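Local structure of alpha-L-rhamnosidase (Aspergillus terreus, 6GSZ) at residues S210-Y215 with I263-E268; P369-K374 with P462-R467; E427-F432 with K804-Y809. The protein probably hydrolyses terminal non-reducing alpha-L-rhamnose residues from alpha-L-rhamnosides, as a calcium-containing glycoside hydrolase. All blocks are in the same frame, centred on the assembly; numbering follows the deposited sequence. Where two conformers were deposited one is given.

Contacts 1 and 2 are neighbours and mostly buried, with centres 9 Å apart. They touch directly, Y264 meeting E466 and D265 meeting K374. Both join mainly irregular segments, and side chains supply most of the polar links. Contact 1 uses a tyrosine hydroxyl, one ion pair and bridging waters. Contact 2 uses a denser network of arginines and carboxylates beside the bound glucose. Contact 3 lies on the opposite side of the chain's centre, about 32 Å from contact 2 between centres. It is only partly buried, and its bonds run between main chains of paired strands. Segments 369-374 and 462-467 alternate along the chain with 427-432 and 804-809.

Contact 1: S210-Y215 with I263-E268; sequences SGRIGY and IYDGEE. With CA (calcium ion), chain O.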
loop_
_atom_site.group_PDB
_atom_site.type_symbol
_atom_site.label_atom_id
_atom_site.label_comp_id
_atom_site.label_asym_id
_atom_site.label_seq_id
_atom_site.Cartn_x
_atom_site.Cartn_y
_atom_site.Cartn_z
ATOM N N SER A 210 -15.623 3.855 14.445
ATOM C CA SER A 210 -16.741 3.289 15.212
ATOM C C SER A 210 -17.474 2.141 14.505
ATOM O O SER A 210 -18.398 1.599 15.120
ATOM C CB SER A 210 -17.708 4.336 15.706
ATOM O OG SER A 210 -18.286 5.033 14.623
ATOM N N GLY A 211 -17.165 1.805 13.252
ATOM C CA GLY A 211 -17.825 0.736 12.584
ATOM C C GLY A 211 -17.481 -0.648 13.105
ATOM O O GLY A 211 -16.567 -0.846 13.896
ATOM N N ARG A 212 -18.210 -1.640 12.600
ATOM C CA ARG A 212 -17.977 -3.048 12.936
ATOM C C ARG A 212 -16.760 -3.571 12.140
ATOM O O ARG A 212 -16.838 -3.693 10.942
ATOM C CB ARG A 212 -19.218 -3.904 12.684
ATOM C CG ARG A 212 -19.107 -5.325 13.215
ATOM C CD ARG A 212 -20.393 -6.121 12.963
ATOM N NE ARG A 212 -20.727 -6.235 11.551
ATOM C CZ ARG A 212 -20.195 -7.109 10.688
ATOM N NH1 ARG A 212 -19.417 -8.087 11.138
ATOM N NH2 ARG A 212 -20.527 -7.009 9.397
ATOM N N ILE A 213 -15.677 -3.868 12.866
ATOM C CA ILE A 213 -14.426 -4.275 12.239
ATOM C C ILE A 213 -13.977 -5.567 12.927
ATOM O O ILE A 213 -14.081 -5.726 14.139
ATOM C CB ILE A 213 -13.362 -3.150 12.289
ATOM C CG1 ILE A 213 -13.829 -1.837 11.655
ATOM C CG2 ILE A 213 -12.023 -3.564 11.697
ATOM C CD1 ILE A 213 -14.106 -1.945 10.172
ATOM N N GLY A 214 -13.355 -6.442 12.130
ATOM C CA GLY A 214 -12.909 -7.751 12.612
ATOM C C GLY A 214 -13.772 -8.904 12.147
ATOM O O GLY A 214 -14.946 -8.715 11.836
ATOM N N TYR A 215 -13.216 -10.118 12.221
ATOM C CA TYR A 215 -13.884 -11.321 11.820
ATOM C C TYR A 215 -14.590 -11.939 13.036
ATOM O O TYR A 215 -14.501 -11.435 14.160
ATOM C CB TYR A 215 -12.889 -12.283 11.151
ATOM C CG TYR A 215 -11.560 -12.438 11.829
ATOM C CD1 TYR A 215 -11.378 -13.283 12.903
ATOM C CD2 TYR A 215 -10.448 -11.790 11.342
ATOM C CE1 TYR A 215 -10.144 -13.432 13.524
ATOM C CE2 TYR A 215 -9.222 -11.897 11.967
ATOM C CZ TYR A 215 -9.051 -12.762 13.027
ATOM O OH TYR A 215 -7.818 -12.892 13.612
ATOM N N ILE A 263 -18.245 -0.386 6.271
ATOM C CA ILE A 263 -17.105 -0.952 5.526
ATOM C C ILE A 263 -17.515 -2.331 4.988
ATOM O O ILE A 263 -17.396 -2.634 3.784
ATOM C CB ILE A 263 -15.840 -1.033 6.418
ATOM C CG1 ILE A 263 -15.336 0.345 6.875
ATOM C CG2 ILE A 263 -14.735 -1.820 5.740
ATOM C CD1 ILE A 263 -14.948 1.303 5.766
ATOM N N TYR A 264 -17.945 -3.212 5.916
ATOM C CA TYR A 264 -18.219 -4.613 5.528
ATOM C C TYR A 264 -19.578 -4.797 4.867
ATOM O O TYR A 264 -19.724 -5.429 3.796
ATOM C CB TYR A 264 -18.117 -5.590 6.696
ATOM C CG TYR A 264 -16.753 -5.729 7.333
ATOM C CD1 TYR A 264 -15.556 -5.390 6.691
ATOM C CD2 TYR A 264 -16.674 -6.196 8.629
ATOM C CE1 TYR A 264 -14.341 -5.556 7.346
ATOM C CE2 TYR A 264 -15.478 -6.382 9.277
ATOM C CZ TYR A 264 -14.285 -6.059 8.631
ATOM O OH TYR A 264 -13.109 -6.212 9.322
ATOM N N ASP A 265 -20.636 -4.280 5.503
ATOM C CA ASP A 265 -21.962 -4.653 5.028
ATOM C C ASP A 265 -22.470 -3.838 3.834
ATOM O O ASP A 265 -23.290 -4.345 3.081
ATOM C CB ASP A 265 -22.984 -4.691 6.157
ATOM C CG ASP A 265 -22.878 -5.922 7.056
ATOM O OD1 ASP A 265 -22.165 -6.905 6.678
ATOM O OD2 ASP A 265 -23.481 -5.882 8.177
ATOM N N GLY A 266 -21.978 -2.617 3.635
ATOM C CA GLY A 266 -22.355 -1.781 2.523
ATOM C C GLY A 266 -23.193 -0.585 2.969
ATOM O O GLY A 266 -23.250 -0.227 4.136
ATOM N N GLU A 267 -23.825 0.032 1.988
ATOM C CA GLU A 267 -24.530 1.305 2.166
ATOM C C GLU A 267 -25.994 1.167 1.720
ATOM O O GLU A 267 -26.266 0.660 0.614
ATOM C CB GLU A 267 -23.883 2.422 1.347
ATOM C CG GLU A 267 -24.659 3.722 1.427
ATOM C CD GLU A 267 -23.900 4.965 0.995
ATOM O OE1 GLU A 267 -22.712 5.107 1.438
ATOM O OE2 GLU A 267 -24.449 5.712 0.130
ATOM N N GLU A 268 -26.909 1.668 2.574
ATOM C CA GLU A 268 -28.341 1.859 2.257
ATOM C C GLU A 268 -28.554 3.375 2.118
ATOM O O GLU A 268 -28.294 4.128 3.066
ATOM C CB GLU A 268 -29.233 1.256 3.325
ATOM C CG GLU A 268 -30.696 1.542 3.068
ATOM C CD GLU A 268 -31.690 0.941 4.044
ATOM O OE1 GLU A 268 -31.332 0.100 4.871
ATOM O OE2 GLU A 268 -32.878 1.319 3.940
HETATM CA CA CA O . -33.617 -0.538 5.147
HETATM O O HOH W 1 -18.206 -2.606 8.900
HETATM O O HOH W 2 -20.629 -3.989 8.495
HETATM O O HOH W 3 -35.555 -1.853 5.697
HETATM O O HOH W 4 -34.021 1.038 6.772
#
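The turn that leads into strand 266-270 packs here against the loop after helix 207-210, both within the alpha-L-rhamnosidase N-terminal domain. Y264 carries the contact. Its hydroxyl accepts from G214 N at 2.8 Å, with an N-H...O angle of 163°. The same hydroxyl also bonds E466 O, so two main-chain atoms from different loops grip it. I213 CG2 packs 3.7 Å from Y264 OH.

The guanidinium of R212 sits with one face toward Y264 CD2, its plane 63° from the ring. CG of R212 is anti to the backbone N (chi1 -171°), and a bend at chi3 turns the tip toward D265. There R212 NH2 makes a salt bridge to D265 OD1 at 3.2 Å, near the guanidinium plane. NH2 also bonds Q372 O, while D265 OD1 accepts from K374 N. The pair is therefore tied to the loop 369-374 through both of its members. One water accepts from Y264 N at 3.1 Å and donates to R212 O, joining the two main chains.

Further along the strand, E268 holds a calcium ion through both carboxylate oxygens, with OE1 at 2.4 Å from the metal. Strand 266-270 runs parallel to strand 376-380 in a mixed beta sheet. The N-terminal domain thus meets the concanavalin-like domain beside E466 of the glucose pocket.

Contact 2: P369-K374 with P462-R467; sequences PLRQAK and PQRDER. With BGC (beta-D-glucopyranose), chain B.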
loop_
_atom_site.group_PDB
_atom_site.type_symbol
_atom_site.label_atom_id
_atom_site.label_comp_id
_atom_site.label_asym_id
_atom_site.label_seq_id
_atom_site.Cartn_x
_atom_site.Cartn_y
_atom_site.Cartn_z
ATOM N N PRO A 369 -17.901 -16.996 0.878
ATOM C CA PRO A 369 -16.585 -16.697 1.455
ATOM C C PRO A 369 -16.379 -15.279 2.015
ATOM O O PRO A 369 -15.364 -14.982 2.602
ATOM C CB PRO A 369 -15.627 -16.957 0.301
ATOM C CG PRO A 369 -16.429 -16.864 -0.956
ATOM C CD PRO A 369 -17.860 -17.186 -0.585
ATOM N N LEU A 370 -17.395 -14.433 1.888
ATOM C CA LEU A 370 -17.394 -13.089 2.481
ATOM C C LEU A 370 -17.641 -13.170 3.983
ATOM O O LEU A 370 -17.407 -12.191 4.689
ATOM C CB LEU A 370 -18.442 -12.204 1.807
ATOM C CG LEU A 370 -18.233 -11.953 0.314
ATOM C CD1 LEU A 370 -19.359 -11.085 -0.228
ATOM C CD2 LEU A 370 -16.873 -11.340 0.017
ATOM N N ARG A 371 -18.149 -14.320 4.450
ATOM C CA ARG A 371 -18.420 -14.503 5.889
ATOM C C ARG A 371 -19.410 -13.419 6.345
ATOM O O ARG A 371 -20.417 -13.259 5.691
ATOM C CB ARG A 371 -17.123 -14.553 6.704
ATOM C CG ARG A 371 -16.148 -15.652 6.281
ATOM C CD ARG A 371 -14.995 -15.836 7.244
ATOM N NE ARG A 371 -14.240 -14.616 7.443
ATOM C CZ ARG A 371 -12.926 -14.539 7.580
ATOM N NH1 ARG A 371 -12.175 -15.644 7.515
ATOM N NH2 ARG A 371 -12.383 -13.353 7.780
ATOM N N GLN A 372 -19.112 -12.717 7.449
ATOM C CA GLN A 372 -20.062 -11.706 8.008
ATOM C C GLN A 372 -19.747 -10.324 7.403
ATOM O O GLN A 372 -19.517 -9.361 8.157
ATOM C CB GLN A 372 -20.002 -11.698 9.536
ATOM C CG GLN A 372 -20.549 -12.980 10.144
ATOM C CD GLN A 372 -20.778 -12.871 11.630
ATOM O OE1 GLN A 372 -20.193 -13.615 12.405
ATOM N NE2 GLN A 372 -21.621 -11.929 12.020
ATOM N N ALA A 373 -19.723 -10.242 6.070
ATOM C CA ALA A 373 -19.636 -9.000 5.300
ATOM C C ALA A 373 -20.662 -9.091 4.168
ATOM O O ALA A 373 -20.453 -9.869 3.223
ATOM C CB ALA A 373 -18.237 -8.834 4.747
ATOM N N LYS A 374 -21.754 -8.325 4.261
ATOM C CA LYS A 374 -22.800 -8.464 3.238
ATOM C C LYS A 374 -22.368 -7.924 1.873
ATOM O O LYS A 374 -22.899 -8.369 0.866
ATOM C CB LYS A 374 -24.099 -7.807 3.677
ATOM C CG LYS A 374 -24.729 -8.454 4.899
ATOM C CD LYS A 374 -26.042 -7.818 5.294
ATOM C CE LYS A 374 -26.508 -8.311 6.647
ATOM N NZ LYS A 374 -27.674 -7.525 7.117
ATOM N N PRO A 462 -9.512 -7.333 0.624
ATOM C CA PRO A 462 -10.417 -6.196 0.530
ATOM C C PRO A 462 -11.906 -6.519 0.514
ATOM O O PRO A 462 -12.664 -5.587 0.382
ATOM C CB PRO A 462 -10.041 -5.696 -0.888
ATOM C CG PRO A 462 -9.846 -6.972 -1.680
ATOM C CD PRO A 462 -9.311 -7.981 -0.680
ATOM N N GLN A 463 -12.283 -7.778 0.675
ATOM C CA GLN A 463 -13.682 -8.178 0.365
ATOM C C GLN A 463 -14.452 -8.694 1.576
ATOM O O GLN A 463 -15.616 -8.295 1.725
ATOM C CB GLN A 463 -13.676 -9.164 -0.810
ATOM C CG GLN A 463 -13.322 -10.613 -0.497
ATOM C CD GLN A 463 -11.908 -10.833 -0.021
ATOM O OE1 GLN A 463 -11.590 -10.588 1.139
ATOM N NE2 GLN A 463 -11.032 -11.313 -0.898
ATOM N N ARG A 464 -13.882 -9.559 2.390
ATOM C CA ARG A 464 -14.583 -10.195 3.479
ATOM C C ARG A 464 -14.525 -9.311 4.733
ATOM O O ARG A 464 -14.146 -8.149 4.692
ATOM C CB ARG A 464 -14.061 -11.619 3.716
ATOM C CG ARG A 464 -12.650 -11.712 4.287
ATOM C CD ARG A 464 -12.174 -13.148 4.302
ATOM N NE ARG A 464 -10.836 -13.281 4.837
ATOM C CZ ARG A 464 -9.921 -14.154 4.416
ATOM N NH1 ARG A 464 -10.281 -15.096 3.560
ATOM N NH2 ARG A 464 -8.668 -14.048 4.863
ATOM N N ASP A 465 -14.977 -9.897 5.844
ATOM C CA ASP A 465 -15.031 -9.245 7.152
ATOM C C ASP A 465 -13.667 -9.267 7.827
ATOM O O ASP A 465 -13.512 -9.788 8.878
ATOM C CB ASP A 465 -16.107 -9.887 8.023
ATOM C CG ASP A 465 -15.959 -11.383 8.232
ATOM O OD1 ASP A 465 -15.096 -11.998 7.547
ATOM O OD2 ASP A 465 -16.673 -11.925 9.056
ATOM N N GLU A 466 -12.691 -8.703 7.140
ATOM C CA GLU A 466 -11.301 -8.672 7.643
ATOM C C GLU A 466 -10.700 -7.342 7.191
ATOM O O GLU A 466 -10.986 -6.339 7.766
ATOM C CB GLU A 466 -10.578 -9.963 7.224
ATOM C CG GLU A 466 -9.277 -10.216 7.966
ATOM C CD GLU A 466 -8.854 -11.667 8.020
ATOM O OE1 GLU A 466 -9.505 -12.494 7.372
ATOM O OE2 GLU A 466 -7.885 -11.966 8.719
ATOM N N ARG A 467 -9.804 -7.359 6.190
ATOM C CA ARG A 467 -9.224 -6.112 5.632
ATOM C C ARG A 467 -8.393 -5.444 6.724
ATOM O O ARG A 467 -8.493 -4.250 6.945
ATOM C CB ARG A 467 -10.282 -5.198 4.992
ATOM C CG ARG A 467 -11.470 -5.888 4.332
ATOM C CD ARG A 467 -12.430 -4.902 3.738
ATOM N NE ARG A 467 -13.677 -5.536 3.408
ATOM C CZ ARG A 467 -14.677 -4.895 2.816
ATOM N NH1 ARG A 467 -14.529 -3.642 2.449
ATOM N NH2 ARG A 467 -15.835 -5.504 2.579
HETATM C C2 BGC B . -3.688 -13.153 6.630
HETATM C C3 BGC B . -2.699 -14.000 7.381
HETATM C C4 BGC B . -3.112 -14.503 8.746
HETATM C C5 BGC B . -4.429 -15.077 8.544
HETATM C C6 BGC B . -4.827 -15.630 9.898
HETATM C C1 BGC B . -5.056 -13.813 6.661
HETATM O O1 BGC B . -5.932 -13.067 5.839
HETATM O O2 BGC B . -3.455 -13.238 5.244
HETATM O O3 BGC B . -1.669 -13.219 7.679
HETATM O O4 BGC B . -2.224 -15.435 9.406
HETATM O O5 BGC B . -5.437 -14.171 7.990
HETATM O O6 BGC B . -6.181 -16.085 9.813
HETATM O O HOH W 5 -13.212 -16.260 3.783
HETATM O O HOH W 6 -9.443 -15.078 8.336
#
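R371 reaches from the loop before strand 376-380 to two carboxylates of segment 462-467. The contact joins the concanavalin-like domain to the six-hairpin glycosidase domain. R371 grips D465 side-on, with NE and NH2 both on OD1. The NE bond is the shorter, 2.8 Å from R371 NE to D465 OD1, nearly in the guanidinium plane and on the syn lone pair. NH2 comes from above the carboxylate plane. The other oxygen, D465 OD2, takes a weak bond from Q372 N at 3.0 Å. CG of D465 lies between its backbone N and carbonyl carbon (chi1 57°), which turns OD2 to Q372 N and OD1 to the R371 guanidinium.

R371 NH2 has a second acceptor, E466 OE1, at 3.0 Å. R464 NE reaches the same oxygen, also at 3.0 Å from E466 OE1. The two donors come from opposite faces of the carboxylate. A water accepts from R371 NH1 and donates to E466 OE1. E466 OE2 accepts from W470 NE1.

R464 CD lies over one face of the R371 guanidinium, and the two guanidinium planes are 32° apart. R371 NH2 and R464 NE are only 3.3 Å apart, yet they share E466 as counter-charge. R464 NH2 lies 3.1 Å from O1 of the bound glucose. Q463 OE1 accepts from R464 N, and R464 O from R467 NE.

R371, R464, D465 and E466 form a salt-bridge network, which R464 NH1 extends to E740. R371 does not touch the sugar. It is placed to hold E466 OE1 from the second shell, consistent with a positioning role.

Contact 3: E427-F432 with K804-Y809; sequences ERTGYF and KFLTPY
T429 O accepts from L806 N at 2.8 Å, the first rung of an antiparallel beta pairing. Strand 430-434 forms one edge of a five-stranded antiparallel sheet, next to strand 800-807. The strand axes run 171° apart. Y431 and K804 form a hydrogen-bonded pair, with Y431 N to K804 O at 2.9 Å and K804 N to Y431 O at 3.0 Å. G430 and F805 form the non-hydrogen-bonded pair, where G430 CA makes a CH...O contact with K804 O. This pairing joins the six-hairpin glycosidase domain to the C-terminal domain.

Side chains pack around these rungs. T429 OG1 lies 3.7 Å from F805 CE1, the two side chains side by side and pointing the same way. T429 CB also meets L806 CB, at 4.0 Å. On the face shared by Y431 and K804, Y431 CD1 touches K804 CB.

The next shell sets these groups. T429 OG1 bonds F483 O, and the F483 ring stacks on F805. Strand 810-819 is the next strand beyond 800-807. R428 lays its guanidinium over Y431 CE2. From there R428 NE and NH1 both donate to G430 O, each at 2.9 Å.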
loop_
_atom_site.group_PDB
_atom_site.type_symbol
_atom_site.label_atom_id
_atom_site.label_comp_id
_atom_site.label_asym_id
_atom_site.label_seq_id
_atom_site.Cartn_x
_atom_site.Cartn_y
_atom_site.Cartn_z
ATOM N N GLU A 427 2.340 6.877 -6.612
ATOM C CA GLU A 427 2.901 7.038 -7.955
ATOM C C GLU A 427 3.344 5.663 -8.478
ATOM O O GLU A 427 4.102 4.963 -7.800
ATOM C CB GLU A 427 4.086 7.988 -7.911
ATOM C CG GLU A 427 4.656 8.273 -9.276
ATOM C CD GLU A 427 5.765 9.319 -9.294
ATOM O OE1 GLU A 427 6.408 9.564 -8.230
ATOM O OE2 GLU A 427 5.969 9.914 -10.383
ATOM N N ARG A 428 2.835 5.279 -9.639
ATOM C CA ARG A 428 3.258 4.060 -10.302
ATOM C C ARG A 428 4.721 4.174 -10.758
ATOM O O ARG A 428 5.116 5.182 -11.369
ATOM C CB ARG A 428 2.376 3.781 -11.521
ATOM C CG ARG A 428 2.654 2.469 -12.229
ATOM C CD ARG A 428 2.246 1.242 -11.433
ATOM N NE ARG A 428 2.682 0.039 -12.140
ATOM C CZ ARG A 428 2.081 -0.504 -13.187
ATOM N NH1 ARG A 428 2.613 -1.578 -13.791
ATOM N NH2 ARG A 428 0.910 0.011 -13.582
ATOM N N THR A 429 5.492 3.127 -10.436
ATOM C CA THR A 429 6.926 3.120 -10.742
ATOM C C THR A 429 7.374 1.890 -11.529
ATOM O O THR A 429 8.420 1.999 -12.210
ATOM C CB THR A 429 7.774 3.251 -9.469
ATOM O OG1 THR A 429 7.416 2.252 -8.515
ATOM C CG2 THR A 429 7.654 4.618 -8.839
ATOM N N GLY A 430 6.752 0.733 -11.408
ATOM C CA GLY A 430 7.338 -0.496 -11.934
ATOM C C GLY A 430 6.430 -1.238 -12.879
ATOM O O GLY A 430 5.217 -1.361 -12.614
ATOM N N TYR A 431 7.003 -1.748 -13.972
ATOM C CA TYR A 431 6.268 -2.344 -15.072
ATOM C C TYR A 431 7.004 -3.601 -15.528
ATOM O O TYR A 431 8.243 -3.608 -15.564
ATOM C CB TYR A 431 6.137 -1.376 -16.242
ATOM C CG TYR A 431 5.564 -0.020 -15.915
ATOM C CD1 TYR A 431 6.348 0.968 -15.335
ATOM C CD2 TYR A 431 4.227 0.260 -16.135
ATOM C CE1 TYR A 431 5.849 2.219 -15.035
ATOM C CE2 TYR A 431 3.699 1.510 -15.818
ATOM C CZ TYR A 431 4.506 2.474 -15.246
ATOM O OH TYR A 431 4.016 3.706 -14.948
ATOM N N PHE A 432 6.249 -4.590 -16.008
ATOM C CA PHE A 432 6.836 -5.822 -16.489
ATOM C C PHE A 432 5.909 -6.476 -17.513
ATOM O O PHE A 432 4.703 -6.650 -17.239
ATOM C CB PHE A 432 7.095 -6.789 -15.324
ATOM C CG PHE A 432 7.526 -8.161 -15.773
ATOM C CD1 PHE A 432 8.866 -8.466 -16.029
ATOM C CD2 PHE A 432 6.574 -9.123 -16.054
ATOM C CE1 PHE A 432 9.229 -9.732 -16.484
ATOM C CE2 PHE A 432 6.953 -10.380 -16.516
ATOM C CZ PHE A 432 8.277 -10.689 -16.723
ATOM N N LYS A 804 10.576 -1.959 -16.528
ATOM C CA LYS A 804 10.866 -0.573 -16.304
ATOM C C LYS A 804 10.691 -0.272 -14.814
ATOM O O LYS A 804 9.722 -0.754 -14.203
ATOM C CB LYS A 804 9.909 0.333 -17.108
ATOM C CG LYS A 804 9.887 0.108 -18.607
ATOM C CD LYS A 804 9.037 1.117 -19.351
ATOM C CE LYS A 804 8.925 0.772 -20.820
ATOM N NZ LYS A 804 7.974 1.653 -21.543
ATOM N N PHE A 805 11.551 0.582 -14.272
ATOM C CA PHE A 805 11.463 1.004 -12.892
ATOM C C PHE A 805 11.868 2.462 -12.765
ATOM O O PHE A 805 13.015 2.826 -13.078
ATOM C CB PHE A 805 12.303 0.127 -11.958
ATOM C CG PHE A 805 12.240 0.569 -10.530
ATOM C CD1 PHE A 805 11.013 0.608 -9.879
ATOM C CD2 PHE A 805 13.357 0.993 -9.857
ATOM C CE1 PHE A 805 10.927 1.072 -8.585
ATOM C CE2 PHE A 805 13.274 1.460 -8.563
ATOM C CZ PHE A 805 12.034 1.536 -7.936
ATOM N N LEU A 806 10.925 3.275 -12.253
ATOM C CA LEU A 806 11.181 4.683 -12.002
ATOM C C LEU A 806 11.852 4.849 -10.646
ATOM O O LEU A 806 11.228 4.915 -9.606
ATOM C CB LEU A 806 9.873 5.455 -12.090
ATOM C CG LEU A 806 9.978 6.974 -12.082
ATOM C CD1 LEU A 806 10.774 7.476 -13.280
ATOM C CD2 LEU A 806 8.574 7.556 -12.090
ATOM N N THR A 807 13.174 4.827 -10.684
ATOM C CA THR A 807 14.012 5.015 -9.533
ATOM C C THR A 807 13.856 6.437 -9.009
ATOM O O THR A 807 13.349 7.313 -9.738
ATOM C CB THR A 807 15.509 4.794 -9.842
ATOM O OG1 THR A 807 16.050 5.949 -10.482
ATOM C CG2 THR A 807 15.818 3.547 -10.637
ATOM N N PRO A 808 14.350 6.718 -7.781
ATOM C CA PRO A 808 14.446 8.093 -7.313
ATOM C C PRO A 808 15.251 9.076 -8.186
ATOM O O PRO A 808 15.195 10.284 -7.961
ATOM C CB PRO A 808 15.076 7.905 -5.920
ATOM C CG PRO A 808 14.703 6.509 -5.467
ATOM C CD PRO A 808 14.805 5.747 -6.769
ATOM N N TYR A 809 15.985 8.547 -9.175
ATOM C CA TYR A 809 16.826 9.319 -10.098
ATOM C C TYR A 809 16.203 9.490 -11.488
ATOM O O TYR A 809 16.695 10.331 -12.283
ATOM C CB TYR A 809 18.198 8.663 -10.235
ATOM C CG TYR A 809 18.893 8.605 -8.905
ATOM C CD1 TYR A 809 19.698 9.657 -8.491
ATOM C CD2 TYR A 809 18.730 7.527 -8.045
ATOM C CE1 TYR A 809 20.270 9.676 -7.230
ATOM C CE2 TYR A 809 19.294 7.516 -6.788
ATOM C CZ TYR A 809 20.069 8.597 -6.368
ATOM O OH TYR A 809 20.614 8.644 -5.117
#